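Na-translocating NADH-quinone reductase subunit C NqrC (Shewanella oneidensis, PDB 4XHF) binds flavin mononucleotide through an FMN-binding domain and is subunit C of a larger membrane complex, represented here by its soluble fragment. Local coordinates at residues Gln55-Glu58 with Phe59-Ile62; Ala94-Pro97 with Glu98-Ser101. One frame throughout, in Å; residues are numbered along the deposited sequence.

Interaction 1 of 2, residues Gln55-Glu58 with Phe59-Ile62; sequences QGNE and FRDI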
ATOM      1  N   GLN A  55      14.145 -13.047  14.216  1.00 18.69           N
ATOM      2  CA  GLN A  55      15.582 -12.822  14.110  1.00 20.55           C
ATOM      3  C   GLN A  55      16.155 -13.558  12.905  1.00 20.25           C
ATOM      4  O   GLN A  55      15.631 -14.589  12.491  1.00 22.75           O
ATOM      5  CB  GLN A  55      16.294 -13.273  15.388  1.00 24.47           C
ATOM      6  CG  GLN A  55      15.822 -12.561  16.648  1.00 23.20           C
ATOM      7  CD  GLN A  55      15.968 -11.055  16.559  1.00 24.01           C
ATOM      8  OE1 GLN A  55      16.972 -10.542  16.061  1.00 21.78           O
ATOM      9  NE2 GLN A  55      14.957 -10.336  17.033  1.00 25.38           N
ATOM     10  N   GLY A  56      17.233 -13.019  12.348  1.00 21.40           N
ATOM     11  CA  GLY A  56      17.881 -13.621  11.197  1.00 23.78           C
ATOM     12  C   GLY A  56      16.992 -13.639   9.970  1.00 24.99           C
ATOM     13  O   GLY A  56      16.376 -12.630   9.626  1.00 23.79           O
ATOM     14  N   ASN A  57      16.929 -14.793   9.310  1.00 30.67           N
ATOM     15  CA  ASN A  57      16.116 -14.964   8.109  1.00 30.73           C
ATOM     16  C   ASN A  57      14.755 -15.576   8.423  1.00 26.06           C
ATOM     17  O   ASN A  57      14.058 -16.051   7.525  1.00 29.56           O
ATOM     18  CB  ASN A  57      16.851 -15.839   7.091  1.00 35.73           C
ATOM     19  CG  ASN A  57      18.121 -15.192   6.568  1.00 41.24           C
ATOM     20  OD1 ASN A  57      18.226 -13.966   6.500  1.00 38.47           O
ATOM     21  ND2 ASN A  57      19.090 -16.017   6.188  1.00 46.81           N
ATOM     22  N   GLU A  58      14.378 -15.561   9.698  1.00 20.62           N
ATOM     23  CA  GLU A  58      13.103 -16.125  10.129  1.00 17.55           C
ATOM     24  C   GLU A  58      11.918 -15.438   9.459  1.00 15.83           C
ATOM     25  O   GLU A  58      10.833 -16.011   9.381  1.00 15.78           O
ATOM     26  CB  GLU A  58      12.961 -16.023  11.650  1.00 20.86           C
ATOM     27  CG  GLU A  58      13.839 -16.994  12.426  1.00 24.84           C
ATOM     28  CD  GLU A  58      13.839 -16.721  13.918  1.00 24.23           C
ATOM     29  OE1 GLU A  58      12.996 -15.924  14.381  1.00 25.36           O
ATOM     30  OE2 GLU A  58      14.685 -17.303  14.629  1.00 23.91           O
ATOM     31  N   PHE A  59      12.123 -14.214   8.980  1.00 15.54           N
ATOM     32  CA  PHE A  59      11.049 -13.453   8.347  1.00 14.04           C
ATOM     33  C   PHE A  59      10.505 -14.183   7.120  1.00 15.69           C
ATOM     34  O   PHE A  59       9.329 -14.043   6.779  1.00 17.18           O
ATOM     35  CB  PHE A  59      11.532 -12.055   7.951  1.00 14.79           C
ATOM     36  CG  PHE A  59      12.466 -12.045   6.779  1.00 14.86           C
ATOM     37  CD1 PHE A  59      13.822 -12.250   6.956  1.00 15.80           C
ATOM     38  CD2 PHE A  59      11.988 -11.832   5.497  1.00 15.69           C
ATOM     39  CE1 PHE A  59      14.683 -12.244   5.876  1.00 18.27           C
ATOM     40  CE2 PHE A  59      12.844 -11.825   4.415  1.00 15.57           C
ATOM     41  CZ  PHE A  59      14.193 -12.031   4.605  1.00 17.04           C
ATOM     42  N   ARG A  60      11.361 -14.956   6.458  1.00 17.10           N
ATOM     43  CA  ARG A  60      10.946 -15.739   5.299  1.00 16.83           C
ATOM     44  C   ARG A  60       9.951 -16.816   5.710  1.00 17.51           C
ATOM     45  O   ARG A  60       8.943 -17.037   5.037  1.00 17.13           O
ATOM     46  CB  ARG A  60      12.154 -16.383   4.617  1.00 16.52           C
ATOM     47  CG  ARG A  60      13.137 -15.395   4.015  1.00 19.05           C
ATOM     48  CD  ARG A  60      14.039 -16.078   2.998  1.00 20.93           C
ATOM     49  NE  ARG A  60      15.083 -15.192   2.477  1.00 22.37           N
ATOM     50  CZ  ARG A  60      16.370 -15.236   2.824  1.00 25.37           C
ATOM     51  NH1 ARG A  60      16.815 -16.127   3.706  1.00 28.03           N
ATOM     52  NH2 ARG A  60      17.225 -14.381   2.280  1.00 25.76           N
ATOM     53  N   ASP A  61      10.246 -17.485   6.819  1.00 20.65           N
ATOM     54  CA  ASP A  61       9.392 -18.550   7.331  1.00 22.16           C
ATOM     55  C   ASP A  61       8.086 -17.974   7.867  1.00 17.70           C
ATOM     56  O   ASP A  61       7.021 -18.562   7.700  1.00 20.28           O
ATOM     57  CB  ASP A  61      10.107 -19.337   8.433  1.00 29.63           C
ATOM     58  CG  ASP A  61      11.512 -19.760   8.040  1.00 36.31           C
ATOM     59  OD1 ASP A  61      11.783 -19.899   6.829  1.00 37.48           O
ATOM     60  OD2 ASP A  61      12.347 -19.955   8.949  1.00 40.16           O
ATOM     61  N   ILE A  62       8.181 -16.820   8.517  1.00 15.29           N
ATOM     62  CA  ILE A  62       7.011 -16.156   9.075  1.00 13.68           C
ATOM     63  C   ILE A  62       6.084 -15.709   7.950  1.00 14.83           C
ATOM     64  O   ILE A  62       4.868 -15.874   8.034  1.00 14.82           O
ATOM     65  CB  ILE A  62       7.421 -14.949   9.949  1.00 14.48           C
ATOM     66  CG1 ILE A  62       8.165 -15.447  11.191  1.00 15.21           C
ATOM     67  CG2 ILE A  62       6.198 -14.131  10.371  1.00 15.76           C
ATOM     68  CD1 ILE A  62       8.866 -14.368  11.979  1.00 16.95           C
TER

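Interaction 2 of 2, residues Ala94-Pro97 with Glu98-Ser101; sequences AINP and ETSS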
ATOM      1  N   ALA A  94       1.993  -2.297 -15.407  1.00 21.64           N
ATOM      2  CA  ALA A  94       1.274  -1.031 -15.468  1.00 21.51           C
ATOM      3  C   ALA A  94       1.451  -0.307 -16.800  1.00 21.16           C
ATOM      4  O   ALA A  94       0.606   0.502 -17.182  1.00 23.47           O
ATOM      5  CB  ALA A  94       1.721  -0.134 -14.333  1.00 21.48           C
ATOM      6  N   ILE A  95       2.542  -0.596 -17.507  1.00 21.47           N
ATOM      7  CA  ILE A  95       2.857   0.114 -18.747  1.00 24.22           C
ATOM      8  C   ILE A  95       2.619  -0.723 -20.000  1.00 27.07           C
ATOM      9  O   ILE A  95       2.621  -0.188 -21.108  1.00 27.57           O
ATOM     10  CB  ILE A  95       4.323   0.605 -18.761  1.00 26.02           C
ATOM     11  CG1 ILE A  95       5.278  -0.525 -18.366  1.00 27.19           C
ATOM     12  CG2 ILE A  95       4.480   1.799 -17.833  1.00 25.15           C
ATOM     13  CD1 ILE A  95       6.740  -0.189 -18.556  1.00 28.74           C
ATOM     14  N   ASN A  96       2.417  -2.028 -19.839  1.00 28.96           N
ATOM     15  CA  ASN A  96       2.114  -2.873 -20.988  1.00 32.93           C
ATOM     16  C   ASN A  96       0.690  -2.615 -21.480  1.00 33.38           C
ATOM     17  O   ASN A  96      -0.260  -2.776 -20.712  1.00 32.33           O
ATOM     18  CB  ASN A  96       2.287  -4.350 -20.644  1.00 35.96           C
ATOM     19  CG  ASN A  96       1.592  -5.256 -21.639  1.00 42.89           C
ATOM     20  OD1 ASN A  96       0.597  -5.901 -21.317  1.00 46.36           O
ATOM     21  ND2 ASN A  96       2.096  -5.283 -22.866  1.00 45.81           N
ATOM     22  N   PRO A  97       0.537  -2.204 -22.756  1.00 32.58           N
ATOM     23  CA  PRO A  97      -0.793  -1.857 -23.278  1.00 31.48           C
ATOM     24  C   PRO A  97      -1.825  -2.978 -23.184  1.00 31.66           C
ATOM     25  O   PRO A  97      -3.024  -2.697 -23.169  1.00 31.98           O
ATOM     26  CB  PRO A  97      -0.518  -1.530 -24.751  1.00 31.80           C
ATOM     27  CG  PRO A  97       0.898  -1.143 -24.801  1.00 31.96           C
ATOM     28  CD  PRO A  97       1.587  -1.979 -23.768  1.00 32.28           C
ATOM     29  N   GLU A  98      -1.364  -4.223 -23.132  1.00 32.39           N
ATOM     30  CA  GLU A  98      -2.265  -5.372 -23.136  1.00 33.69           C
ATOM     31  C   GLU A  98      -2.626  -5.844 -21.729  1.00 29.37           C
ATOM     32  O   GLU A  98      -3.380  -6.805 -21.568  1.00 31.07           O
ATOM     33  CB  GLU A  98      -1.633  -6.523 -23.921  1.00 38.86           C
ATOM     34  CG  GLU A  98      -1.225  -6.147 -25.339  1.00 44.96           C
ATOM     35  CD  GLU A  98      -2.374  -5.568 -26.147  1.00 49.22           C
ATOM     36  OE1 GLU A  98      -3.529  -5.998 -25.937  1.00 50.03           O
ATOM     37  OE2 GLU A  98      -2.123  -4.679 -26.987  1.00 49.93           O
ATOM     38  N   THR A  99      -2.085  -5.174 -20.716  1.00 21.65           N
ATOM     39  CA  THR A  99      -2.390  -5.501 -19.326  1.00 18.89           C
ATOM     40  C   THR A  99      -2.520  -4.233 -18.491  1.00 17.64           C
ATOM     41  O   THR A  99      -2.275  -4.247 -17.283  1.00 15.68           O
ATOM     42  CB  THR A  99      -1.306  -6.398 -18.702  1.00 23.20           C
ATOM     43  OG1 THR A  99      -0.037  -5.736 -18.761  1.00 24.71           O
ATOM     44  CG2 THR A  99      -1.217  -7.729 -19.433  1.00 26.18           C
ATOM     45  N   SER A 100      -2.904  -3.140 -19.141  1.00 20.97           N
ATOM     46  CA  SER A 100      -3.047  -1.857 -18.465  1.00 18.71           C
ATOM     47  C   SER A 100      -4.099  -0.991 -19.145  1.00 19.19           C
ATOM     48  O   SER A 100      -4.551  -1.297 -20.249  1.00 21.45           O
ATOM     49  CB  SER A 100      -1.714  -1.110 -18.436  1.00 18.96           C
ATOM     50  OG  SER A 100      -1.404  -0.579 -19.713  1.00 22.11           O
ATOM     51  N   SER A 101      -4.476   0.093 -18.475  1.00 19.24           N
ATOM     52  CA  SER A 101      -5.442   1.045 -19.010  1.00 18.49           C
ATOM     53  C   SER A 101      -5.193   2.428 -18.418  1.00 17.30           C
ATOM     54  O   SER A 101      -4.423   2.576 -17.469  1.00 15.74           O
ATOM     55  CB  SER A 101      -6.873   0.593 -18.713  1.00 17.23           C
ATOM     56  OG  SER A 101      -7.186   0.743 -17.339  1.00 16.82           O
TER

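Interaction 1 of 2, residues Gln55-Glu58 with Phe59-Ile62
Arg60 N donates to Asn57 O at 3.1 Å. One step further along, Ile62 N is bonded to Glu58 O at 2.9 Å. Glu58 N turns back instead, donating to Gln55 O at 3.2 Å. The Glu58 side chain adds a second tie to the same residue: it runs out extended (chi2 171°), and its OE1 accepts Gln55 N at 3.1 Å, met well above the carboxylate plane. Residues 55-58 thus form a type II' beta turn with Gly56 at positive phi (64°), and this turn delivers the chain from the loop after helix 29-48 into helix 58-66. Phe59 has CG between its backbone N and carbonyl carbon (chi1 72°), which directs the ring back beside the turn. Gly56 O lies at the ring edge, 3.7 Å from Phe59 CD1, and Arg60 CG lies over one ring face, offset toward the rim. Arg60 NH1 passes alongside the Asn57 side chain, whereas its NH2 forms a salt bridge with Asp39. The same helix 29-48 also supplies Gln42 and Arg43 against the buried Phe59. Farther round the helix, Ile62 CG1 packs on Glu58 O at 3.3 Å, beside the bond from its own N.

Interaction 2 of 2, residues Ala94-Pro97 with Glu98-Ser101
Thr99 OG1 donates to Asn96 OD1 across 2.6 Å, arriving in the carbonyl plane on a lone pair of the amide oxygen. The two side chains cross at about a right angle, Asn96 reaching over with CG anti to its own N (chi1 162°). The main-chain oxygen of Asn96 has two donors on opposite faces of its plane: Ser100 OG at 2.7 Å and Thr99 N at 3.0 Å. The second of these bonds closes the type I beta turn from Asn96 to Thr99, with Pro97 and Glu98 at its corners; the phi of -58° fixed by the Pro97 ring suits the first corner. The turn carries the chain from helix 90-95 to the short strand 100-101, which pairs antiparallel with strand 113-123 through backbone bonds of Ser101 with Arg113 and, just before the strand, of Thr99 with Asn115. Thr112 OG1 bonds Ala94 O and, weakly, Ser100 OG. Around these bonds Ser100 CB comes close to Ala94 O, at 3.1 Å, and Glu98 CB lies beside Asn96 OD1 in ordinary contact, 3.5 Å away. Thr99 OG1 is also bonded to Ala93 O, a second acceptor near the same hydroxyl, which implies that the two carbonyl oxygens would compete for its one proton.

Both interactions are short-range surface contacts on one chain, separated by about 35 Å between centres and about 25 Å between nearest atoms, and they share no helix or strand. Each has one buried residue, but of different kinds: the aromatic Phe59 in interaction 1, the small Ala94 in interaction 2. Interaction 1 leads into a helix, so main-chain N-H groups supply its bonds across the junction, and Phe59 and Arg60 lean on helix 29-48. Interaction 2 leads out of a helix into a strand of the antiparallel sheet; there, hydroxyl groups do much of the bonding, and charged side chains play little part.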